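Local coordinates for germination protein YpeB (Bacillus megaterium QM B1551, PDB 5BOI) that takes part in the germination of bacterial spores, here represented by its C-terminal PepSY-containing part, and probably has an inhibitory role, at residues K79-S84 with M139-G144; F101-M106 with F120-E125; R129-S134 with R187-T192. All blocks are in the same frame, centred on the assembly; numbering follows the deposited sequence. Where two conformers were deposited one is given.

In the fold
Interaction 2 joins the two strands of the hairpin 104-112/115-123, and interaction 3 carries the strand order onward, because strand 129-130 pairs with strand 115-123 on one flank and strand 182-192 on the other. The two touch, with centres 10 Å apart, through Glu122 O and Ile130 N, and both reach one bound sulfate. Interaction 1 lies about 25 Å from interaction 2 and 30 Å from interaction 3 (centre to centre), at the end of strand 134-140. Along the chain, interaction 2 falls wholly between the segments of interaction 1, whereas interactions 1 and 3 interleave. Interaction 3 thus links the YpeB PepSY1-2 family region with the last PepSY region.

Interaction 1. Residues K79-S84 with M139-G144; sequences KKQNIS and MSLEDG
Leu141 O takes backbone hydrogen bonds from both Asn82 and Ile83, and these join Lys79-Ser84 to Met139-Gly144. Asn82 N lies 2.8 Å from Leu141 O and is tilted from the carbonyl plane, while Ile83 N, 3.1 Å from Leu141 O, lies in that plane. One acceptor therefore fixes two successive peptides of the loop before helix 85-98.

The side-chain polar bonds extend this grip. Asn82 suits its place because its short amide reaches back to the turn: Asn82 ND2 donates to Glu142 O at 2.9 Å, nearly straight (164°), on a carbonyl lone pair and in its own amide plane. The extended Glu142 chain, its CG anti to the backbone N (chi1 -172°), passes close to the Lys80 carbonyl oxygen and brings OE2 to the backbone N atoms of Lys79 and Lys80, both weak bonds, the shorter 3.2 Å between Lys80 N and Glu142 OE2. Within the turn, Glu142 N donates to Ser140 OG at 3.0 Å, an ST turn.

Apolar contacts add to this. Leu141 lies alongside the aliphatic part of Gln81, with Gln81 CG 3.9 Å from Leu141 CB, and Ile83 CG1 meets Leu141 CD2 at 4.1 Å. Both Leu141 and Ile83 also touch Ala88 of helix 85-98. Gly144 has a positive phi (81°), a backbone shape glycine adopts easily, and its bare CA receives Ile83 CD1 at 3.9 Å. The Gln81 amide is held in turn by Ile83 O and by Gln111.

The chemistry implies a loop pinned mainly through main-chain groups and one amide. Glu142 adds a weaker clasp, in which two converging N-H dipoles would probably help to stabilise the negative charge of its carboxylate.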
loop_
_atom_site.group_PDB
_atom_site.type_symbol
_atom_site.label_atom_id
_atom_site.label_comp_id
_atom_site.label_asym_id
_atom_site.label_seq_id
_atom_site.Cartn_x
_atom_site.Cartn_y
_atom_site.Cartn_z
ATOM N N LYS A 79 13.536 14.017 -12.485
ATOM C CA LYS A 79 14.889 14.368 -12.898
ATOM C C LYS A 79 15.871 14.564 -11.763
ATOM O O LYS A 79 17.067 14.452 -11.971
ATOM C CB LYS A 79 14.850 15.633 -13.772
ATOM C CG LYS A 79 13.848 15.529 -14.922
ATOM C CD LYS A 79 14.198 14.367 -15.860
ATOM C CE LYS A 79 13.054 14.107 -16.828
ATOM N NZ LYS A 79 13.203 12.809 -17.556
ATOM N N LYS A 80 15.380 14.856 -10.559
ATOM C CA LYS A 80 16.255 15.285 -9.469
ATOM C C LYS A 80 15.746 14.792 -8.126
ATOM O O LYS A 80 14.553 14.871 -7.866
ATOM C CB LYS A 80 16.310 16.823 -9.419
ATOM C CG LYS A 80 16.920 17.425 -8.162
ATOM C CD LYS A 80 18.414 17.129 -8.052
ATOM C CE LYS A 80 19.011 17.821 -6.835
ATOM N NZ LYS A 80 20.469 17.527 -6.735
ATOM N N GLN A 81 16.637 14.301 -7.277
ATOM C CA GLN A 81 16.270 14.007 -5.894
ATOM C C GLN A 81 16.602 15.166 -4.973
ATOM O O GLN A 81 17.771 15.480 -4.762
ATOM C CB GLN A 81 16.980 12.741 -5.397
ATOM C CG GLN A 81 16.637 12.411 -3.934
ATOM C CD GLN A 81 17.382 11.170 -3.415
ATOM O OE1 GLN A 81 18.176 10.548 -4.133
ATOM N NE2 GLN A 81 17.153 10.837 -2.167
ATOM N N ASN A 82 15.561 15.792 -4.420
ATOM C CA ASN A 82 15.698 16.873 -3.460
ATOM C C ASN A 82 15.426 16.459 -2.012
ATOM O O ASN A 82 15.854 17.141 -1.075
ATOM C CB ASN A 82 14.748 18.000 -3.823
ATOM C CG ASN A 82 15.203 18.752 -5.063
ATOM O OD1 ASN A 82 16.392 19.006 -5.240
ATOM N ND2 ASN A 82 14.258 19.138 -5.901
ATOM N N ILE A 83 14.676 15.380 -1.826
ATOM C CA ILE A 83 14.334 14.963 -0.467
ATOM C C ILE A 83 14.793 13.539 -0.201
ATOM O O ILE A 83 14.959 12.748 -1.127
ATOM C CB ILE A 83 12.825 15.057 -0.198
ATOM C CG1 ILE A 83 12.073 14.030 -1.045
ATOM C CG2 ILE A 83 12.328 16.474 -0.424
ATOM C CD1 ILE A 83 10.621 13.859 -0.660
ATOM N N SER A 84 15.013 13.221 1.072
ATOM C CA SER A 84 15.423 11.862 1.430
ATOM C C SER A 84 14.285 10.859 1.257
ATOM O O SER A 84 13.107 11.247 1.210
ATOM C CB SER A 84 15.929 11.815 2.876
ATOM O OG SER A 84 14.896 12.165 3.775
ATOM N N MET A 139 6.176 8.012 -4.823
ATOM C CA MET A 139 6.336 9.437 -4.557
ATOM C C MET A 139 7.480 10.008 -5.384
ATOM O O MET A 139 8.486 9.346 -5.580
ATOM C CB MET A 139 6.622 9.691 -3.073
ATOM C CG MET A 139 5.735 8.948 -2.092
ATOM S SD MET A 139 4.032 9.488 -2.163
ATOM C CE MET A 139 4.162 11.112 -1.430
ATOM N N SER A 140 7.332 11.242 -5.852
ATOM C CA SER A 140 8.443 11.943 -6.486
ATOM C C SER A 140 9.444 12.362 -5.426
ATOM O O SER A 140 9.075 13.022 -4.467
ATOM C CB SER A 140 7.958 13.187 -7.225
ATOM O OG SER A 140 9.087 14.008 -7.547
ATOM N N LEU A 141 10.711 12.028 -5.598
ATOM C CA LEU A 141 11.723 12.565 -4.688
ATOM C C LEU A 141 12.177 13.989 -5.046
ATOM O O LEU A 141 13.047 14.538 -4.365
ATOM C CB LEU A 141 12.929 11.632 -4.621
ATOM C CG LEU A 141 12.612 10.220 -4.085
ATOM C CD1 LEU A 141 13.881 9.409 -4.001
ATOM C CD2 LEU A 141 11.901 10.255 -2.731
ATOM N N GLU A 142 11.597 14.587 -6.090
ATOM C CA GLU A 142 11.925 15.981 -6.450
ATOM C C GLU A 142 11.135 16.949 -5.589
ATOM O O GLU A 142 11.649 18.012 -5.184
ATOM C CB GLU A 142 11.646 16.259 -7.942
ATOM C CG GLU A 142 12.136 17.605 -8.460
ATOM C CD GLU A 142 12.188 17.660 -9.991
ATOM O OE1 GLU A 142 11.627 18.603 -10.583
ATOM O OE2 GLU A 142 12.789 16.750 -10.605
ATOM N N ASP A 143 9.880 16.592 -5.311
ATOM C CA ASP A 143 8.983 17.498 -4.589
ATOM C C ASP A 143 8.067 16.820 -3.577
ATOM O O ASP A 143 7.275 17.501 -2.919
ATOM C CB ASP A 143 8.115 18.297 -5.569
ATOM C CG ASP A 143 7.332 17.416 -6.541
ATOM O OD1 ASP A 143 7.162 16.198 -6.303
ATOM O OD2 ASP A 143 6.882 17.961 -7.573
ATOM N N GLY A 144 8.156 15.498 -3.445
ATOM C CA GLY A 144 7.351 14.812 -2.456
ATOM C C GLY A 144 5.927 14.554 -2.908
ATOM O O GLY A 144 5.102 14.071 -2.129
#

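Interaction 2. Residues F101-M106 with F120-E125; sequences FESLVM and FVEQTE. With SO4 (sulfate ion), chain B; SO4 (sulfate ion), chain C.
Val105 and Val121 form the hydrogen-bonded pair at the middle of this antiparallel contact, linked by Val121 N to Val105 O (2.8 Å) and the return bond Val105 N to Val121 O. Their side chains share a face and cross obliquely. Val105 CG1, placed between its backbone N and carbonyl carbon (chi1 54°), meets Val121 CG2 at 3.9 Å; two beta-branched residues suit extended strands and keep this meeting compact.

On the other face, Phe120 is flanked by Leu104 and Met106. The Phe120 ring lies against Met106, whose CG stands over one face and whose CB is 3.8 Å from Phe120 CE2. With CG anti to the backbone N (chi1 -175°), the methionine chain runs out along the ring, and its bend at chi3 turns the methyl aside. SD approaches obliquely, 5.2 Å from the Phe120 ring centroid, a Met-aromatic contact. Leu104 CD2 lies over the Val121-Glu122 peptide, 3.5 Å from Val121 C. At the end of the pairing, Gln123 N bonds Ser103 O at 2.8 Å. Gln123 NE2 bonds one sulfate weakly and Thr124 OG1 bonds O2 of a second at 2.7 Å, both ions probably from the crystallisation liquor.

The Leu104-Phe120 face rests against Leu96 of helix 85-98, with Phe154 of helix 152-156 also on Leu104. Strand 115-123 is bordered beyond by strands 129-130 and 134-140.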
loop_
_atom_site.group_PDB
_atom_site.type_symbol
_atom_site.label_atom_id
_atom_site.label_comp_id
_atom_site.label_asym_id
_atom_site.label_seq_id
_atom_site.Cartn_x
_atom_site.Cartn_y
_atom_site.Cartn_z
ATOM N N PHE A 101 -7.542 7.210 4.284
ATOM C CA PHE A 101 -6.971 5.873 4.388
ATOM C C PHE A 101 -6.318 5.756 5.744
ATOM O O PHE A 101 -5.140 6.076 5.905
ATOM C CB PHE A 101 -5.968 5.599 3.266
ATOM C CG PHE A 101 -6.608 5.413 1.927
ATOM C CD1 PHE A 101 -7.048 4.165 1.525
ATOM C CD2 PHE A 101 -6.793 6.492 1.077
ATOM C CE1 PHE A 101 -7.648 3.986 0.293
ATOM C CE2 PHE A 101 -7.398 6.322 -0.159
ATOM C CZ PHE A 101 -7.825 5.070 -0.551
ATOM N N GLU A 102 -7.108 5.321 6.723
ATOM C CA GLU A 102 -6.651 5.215 8.100
ATOM C C GLU A 102 -6.338 3.761 8.448
ATOM O O GLU A 102 -6.786 2.837 7.755
ATOM C CB GLU A 102 -7.707 5.754 9.071
ATOM C CG GLU A 102 -8.450 6.995 8.595
ATOM C CD GLU A 102 -7.540 8.193 8.430
ATOM O OE1 GLU A 102 -6.547 8.290 9.181
ATOM O OE2 GLU A 102 -7.817 9.037 7.548
ATOM N N SER A 103 -5.566 3.579 9.518
ATOM C CA SER A 103 -5.216 2.263 10.065
ATOM C C SER A 103 -4.312 1.460 9.127
ATOM O O SER A 103 -4.408 0.237 9.054
ATOM C CB SER A 103 -6.471 1.451 10.397
ATOM O OG SER A 103 -7.077 0.964 9.214
ATOM N N LEU A 104 -3.434 2.167 8.429
ATOM C CA LEU A 104 -2.396 1.519 7.619
ATOM C C LEU A 104 -1.044 1.678 8.302
ATOM O O LEU A 104 -0.824 2.650 9.026
ATOM C CB LEU A 104 -2.379 2.132 6.225
ATOM C CG LEU A 104 -3.615 1.829 5.375
ATOM C CD1 LEU A 104 -3.650 2.724 4.161
ATOM C CD2 LEU A 104 -3.591 0.373 4.925
ATOM N N VAL A 105 -0.134 0.731 8.087
ATOM C CA VAL A 105 1.226 0.886 8.588
ATOM C C VAL A 105 2.198 0.517 7.459
ATOM O O VAL A 105 1.870 -0.319 6.623
ATOM C CB VAL A 105 1.448 0.014 9.834
ATOM C CG1 VAL A 105 1.081 -1.421 9.535
ATOM C CG2 VAL A 105 2.881 0.122 10.348
ATOM N N MET A 106 3.373 1.135 7.424
ATOM C CA MET A 106 4.290 0.899 6.290
ATOM C C MET A 106 4.908 -0.488 6.399
ATOM O O MET A 106 5.322 -0.907 7.485
ATOM C CB MET A 106 5.393 1.946 6.228
ATOM C CG MET A 106 6.277 1.795 4.977
ATOM S SD MET A 106 7.391 3.181 4.930
ATOM C CE MET A 106 7.982 3.070 6.618
ATOM N N PHE A 120 1.953 -0.138 2.159
ATOM C CA PHE A 120 1.367 -0.021 3.484
ATOM C C PHE A 120 0.379 -1.160 3.628
ATOM O O PHE A 120 -0.175 -1.605 2.616
ATOM C CB PHE A 120 0.629 1.319 3.643
ATOM C CG PHE A 120 1.534 2.514 3.660
ATOM C CD1 PHE A 120 2.063 3.024 2.478
ATOM C CD2 PHE A 120 1.870 3.123 4.853
ATOM C CE1 PHE A 120 2.902 4.133 2.485
ATOM C CE2 PHE A 120 2.717 4.231 4.864
ATOM C CZ PHE A 120 3.233 4.728 3.679
ATOM N N VAL A 121 0.145 -1.649 4.853
ATOM C CA VAL A 121 -0.835 -2.707 5.051
ATOM C C VAL A 121 -1.812 -2.376 6.178
ATOM O O VAL A 121 -1.504 -1.602 7.085
ATOM C CB VAL A 121 -0.179 -4.063 5.372
ATOM C CG1 VAL A 121 0.702 -4.528 4.212
ATOM C CG2 VAL A 121 0.647 -3.982 6.673
ATOM N N GLU A 122 -2.986 -2.992 6.115
ATOM C CA GLU A 122 -4.022 -2.747 7.093
ATOM C C GLU A 122 -3.620 -3.284 8.457
ATOM O O GLU A 122 -3.005 -4.357 8.577
ATOM C CB GLU A 122 -5.338 -3.382 6.655
ATOM C CG GLU A 122 -6.488 -3.079 7.616
ATOM C CD GLU A 122 -7.719 -3.897 7.324
ATOM O OE1 GLU A 122 -7.585 -4.955 6.674
ATOM O OE2 GLU A 122 -8.818 -3.482 7.747
ATOM N N GLN A 123 -3.982 -2.528 9.488
ATOM C CA GLN A 123 -3.781 -2.965 10.855
ATOM C C GLN A 123 -5.166 -3.091 11.523
ATOM O O GLN A 123 -5.961 -2.150 11.453
ATOM C CB GLN A 123 -2.857 -1.953 11.540
ATOM C CG GLN A 123 -2.828 -1.883 13.034
ATOM C CD GLN A 123 -1.918 -0.752 13.485
ATOM O OE1 GLN A 123 -2.302 0.419 13.464
ATOM N NE2 GLN A 123 -0.694 -1.096 13.861
ATOM N N THR A 124 -5.474 -4.250 12.113
ATOM C CA THR A 124 -6.772 -4.447 12.790
ATOM C C THR A 124 -6.832 -3.641 14.083
ATOM O O THR A 124 -5.839 -3.048 14.494
ATOM C CB THR A 124 -7.055 -5.927 13.156
ATOM O OG1 THR A 124 -6.156 -6.330 14.190
ATOM C CG2 THR A 124 -6.874 -6.863 11.924
ATOM N N GLU A 125 -7.992 -3.701 14.743
ATOM C CA GLU A 125 -8.257 -2.965 15.990
ATOM C C GLU A 125 -7.171 -3.248 17.028
ATOM O O GLU A 125 -6.662 -2.334 17.658
ATOM C CB GLU A 125 -9.645 -3.353 16.514
ATOM C CG GLU A 125 -10.039 -2.764 17.849
ATOM C CD GLU A 125 -11.426 -3.221 18.267
ATOM O OE1 GLU A 125 -11.527 -4.022 19.220
ATOM O OE2 GLU A 125 -12.409 -2.781 17.632
HETATM S S SO4 B . -9.047 -7.922 16.148
HETATM O O1 SO4 B . -9.834 -7.991 14.922
HETATM O O2 SO4 B . -7.626 -7.954 15.828
HETATM O O3 SO4 B . -9.376 -6.681 16.848
HETATM O O4 SO4 B . -9.370 -9.060 17.002
HETATM S S SO4 C . 1.529 -0.288 17.272
HETATM O O1 SO4 C . 0.515 -0.392 16.223
HETATM O O2 SO4 C . 2.842 -0.609 16.722
HETATM O O3 SO4 C . 1.221 -1.209 18.368
HETATM O O4 SO4 C . 1.550 1.090 17.770
#

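Interaction 3. Residues R129-S134 with R187-T192; sequences RIYPDS and RLAIIT. With SO4 (sulfate ion), chain C.
Arg187 CG sits over one face of the Arg129 guanidinium, 3.8 Å above the plane and over its centre, and the two guanidinium planes are turned 56° apart. Anti to its own carbonyl carbon (chi1 -63°), this CG is set over that face; the bend at chi2 then carries the Arg187 guanidinium to a sulfate, probably from the crystallisation liquor. Sulfate O2 lies at the edge of both groups. Arg187 NH2 donates to O2 at 3.0 Å, and Arg187 NE does so weakly. Arg129, extended from CG to NE, leaves its NH2 3.9 Å from O2.

The Tyr131 ring has Ile190 O at its edge, in plane, and Ala189 CB meets it edgewise at CE1 (3.8 Å), the small alanine leaving room. The ring also meets Phe216 edge-to-face, and its OH bonds Glu203 weakly. Ile191 CG2 packs alongside at CD1.

The backbones pair in parallel. Arg129 N bonds Leu188 O, Ile190 N bonds Arg129 O at 2.8 Å, and Tyr131 N bonds Ile190 O at 3.0 Å. Pro132 then helps turn the chain in a type I turn, its CD 3.3 Å from Ile190 O. On the opposite face Ile130 and Ile190 lie side by side, their CD1 atoms tightly packed at 3.5 Å.

Chemically, the Ile130-Ile190 face is apolar, while the Arg129-Ala189 face ends in two arginines, whose charges are probably offset by the sulfate and, through long, weak ion pairs, by Glu185.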
loop_
_atom_site.group_PDB
_atom_site.type_symbol
_atom_site.label_atom_id
_atom_site.label_comp_id
_atom_site.label_asym_id
_atom_site.label_seq_id
_atom_site.Cartn_x
_atom_site.Cartn_y
_atom_site.Cartn_z
ATOM N N ARG A 129 -1.289 -7.107 11.690
ATOM C CA ARG A 129 -0.996 -6.578 10.347
ATOM C C ARG A 129 -1.513 -7.524 9.266
ATOM O O ARG A 129 -1.116 -8.688 9.218
ATOM C CB ARG A 129 0.504 -6.356 10.178
ATOM C CG ARG A 129 0.943 -5.128 10.970
ATOM C CD ARG A 129 2.428 -4.969 11.171
ATOM N NE ARG A 129 2.648 -3.957 12.205
ATOM C CZ ARG A 129 3.821 -3.407 12.492
ATOM N NH1 ARG A 129 4.912 -3.766 11.824
ATOM N NH2 ARG A 129 3.898 -2.492 13.451
ATOM N N ILE A 130 -2.399 -7.025 8.416
ATOM C CA ILE A 130 -3.027 -7.860 7.398
ATOM C C ILE A 130 -2.328 -7.578 6.071
ATOM O O ILE A 130 -2.719 -6.677 5.320
ATOM C CB ILE A 130 -4.535 -7.575 7.252
ATOM C CG1 ILE A 130 -5.248 -7.548 8.608
ATOM C CG2 ILE A 130 -5.176 -8.544 6.289
ATOM C CD1 ILE A 130 -5.204 -8.850 9.359
ATOM N N TYR A 131 -1.271 -8.325 5.802
ATOM C CA TYR A 131 -0.461 -8.053 4.618
ATOM C C TYR A 131 -1.192 -8.148 3.258
ATOM O O TYR A 131 -0.862 -7.380 2.357
ATOM C CB TYR A 131 0.789 -8.946 4.640
ATOM C CG TYR A 131 1.853 -8.358 5.544
ATOM C CD1 TYR A 131 1.820 -8.569 6.916
ATOM C CD2 TYR A 131 2.884 -7.595 5.024
ATOM C CE1 TYR A 131 2.778 -8.016 7.742
ATOM C CE2 TYR A 131 3.844 -7.051 5.827
ATOM C CZ TYR A 131 3.790 -7.240 7.167
ATOM O OH TYR A 131 4.766 -6.666 7.943
ATOM N N PRO A 132 -2.193 -9.044 3.105
ATOM C CA PRO A 132 -2.955 -9.048 1.840
ATOM C C PRO A 132 -3.707 -7.742 1.542
ATOM O O PRO A 132 -3.942 -7.419 0.377
ATOM C CB PRO A 132 -3.957 -10.189 2.044
ATOM C CG PRO A 132 -3.286 -11.108 3.023
ATOM C CD PRO A 132 -2.550 -10.202 3.955
ATOM N N ASP A 133 -4.075 -7.010 2.585
ATOM C CA ASP A 133 -4.882 -5.798 2.452
ATOM C C ASP A 133 -3.972 -4.570 2.347
ATOM O O ASP A 133 -3.755 -3.841 3.329
ATOM C CB ASP A 133 -5.839 -5.674 3.640
ATOM C CG ASP A 133 -6.872 -6.806 3.673
ATOM O OD1 ASP A 133 -6.692 -7.799 2.932
ATOM O OD2 ASP A 133 -7.853 -6.713 4.435
ATOM N N SER A 134 -3.436 -4.356 1.152
ATOM C CA SER A 134 -2.326 -3.419 0.993
ATOM C C SER A 134 -2.617 -2.230 0.073
ATOM O O SER A 134 -3.475 -2.271 -0.813
ATOM C CB SER A 134 -1.092 -4.166 0.476
ATOM O OG SER A 134 -1.288 -4.672 -0.839
ATOM N N ARG A 187 5.297 -8.492 16.149
ATOM C CA ARG A 187 3.850 -8.258 16.082
ATOM C C ARG A 187 3.141 -9.500 15.544
ATOM O O ARG A 187 3.790 -10.368 14.974
ATOM C CB ARG A 187 3.535 -7.077 15.166
ATOM C CG ARG A 187 4.082 -5.726 15.628
ATOM C CD ARG A 187 3.404 -5.232 16.916
ATOM N NE ARG A 187 3.776 -3.839 17.187
ATOM C CZ ARG A 187 4.918 -3.456 17.744
ATOM N NH1 ARG A 187 5.816 -4.351 18.129
ATOM N NH2 ARG A 187 5.158 -2.158 17.932
ATOM N N LEU A 188 1.819 -9.584 15.696
ATOM C CA LEU A 188 1.053 -10.623 14.977
ATOM C C LEU A 188 0.691 -10.155 13.571
ATOM O O LEU A 188 0.511 -8.958 13.324
ATOM C CB LEU A 188 -0.227 -10.981 15.721
ATOM C CG LEU A 188 -0.108 -11.941 16.895
ATOM C CD1 LEU A 188 -1.408 -11.914 17.675
ATOM C CD2 LEU A 188 0.149 -13.376 16.394
ATOM N N ALA A 189 0.596 -11.090 12.632
ATOM C CA ALA A 189 0.350 -10.713 11.240
ATOM C C ALA A 189 -0.349 -11.846 10.501
ATOM O O ALA A 189 -0.203 -13.020 10.866
ATOM C CB ALA A 189 1.654 -10.338 10.548
ATOM N N ILE A 190 -1.147 -11.480 9.503
ATOM C CA ILE A 190 -1.750 -12.433 8.583
ATOM C C ILE A 190 -1.060 -12.291 7.229
ATOM O O ILE A 190 -0.962 -11.190 6.696
ATOM C CB ILE A 190 -3.252 -12.200 8.407
ATOM C CG1 ILE A 190 -3.997 -12.579 9.689
ATOM C CG2 ILE A 190 -3.780 -12.993 7.211
ATOM C CD1 ILE A 190 -5.468 -12.295 9.625
ATOM N N ILE A 191 -0.560 -13.402 6.694
ATOM C CA ILE A 191 -0.021 -13.405 5.344
ATOM C C ILE A 191 -0.593 -14.626 4.652
ATOM O O ILE A 191 -1.254 -15.473 5.290
ATOM C CB ILE A 191 1.530 -13.483 5.304
ATOM C CG1 ILE A 191 2.015 -14.813 5.900
ATOM C CG2 ILE A 191 2.178 -12.276 5.980
ATOM C CD1 ILE A 191 3.505 -15.084 5.705
ATOM N N THR A 192 -0.328 -14.746 3.355
ATOM C CA THR A 192 -0.544 -16.037 2.710
ATOM C C THR A 192 0.674 -16.919 2.928
ATOM O O THR A 192 1.785 -16.424 3.109
ATOM C CB THR A 192 -0.806 -15.896 1.220
ATOM O OG1 THR A 192 0.313 -15.237 0.616
ATOM C CG2 THR A 192 -2.084 -15.070 0.988
HETATM S S SO4 C . 1.529 -0.288 17.272
HETATM O O1 SO4 C . 0.515 -0.392 16.223
HETATM O O2 SO4 C . 2.842 -0.609 16.722
HETATM O O3 SO4 C . 1.221 -1.209 18.368
HETATM O O4 SO4 C . 1.550 1.090 17.770
#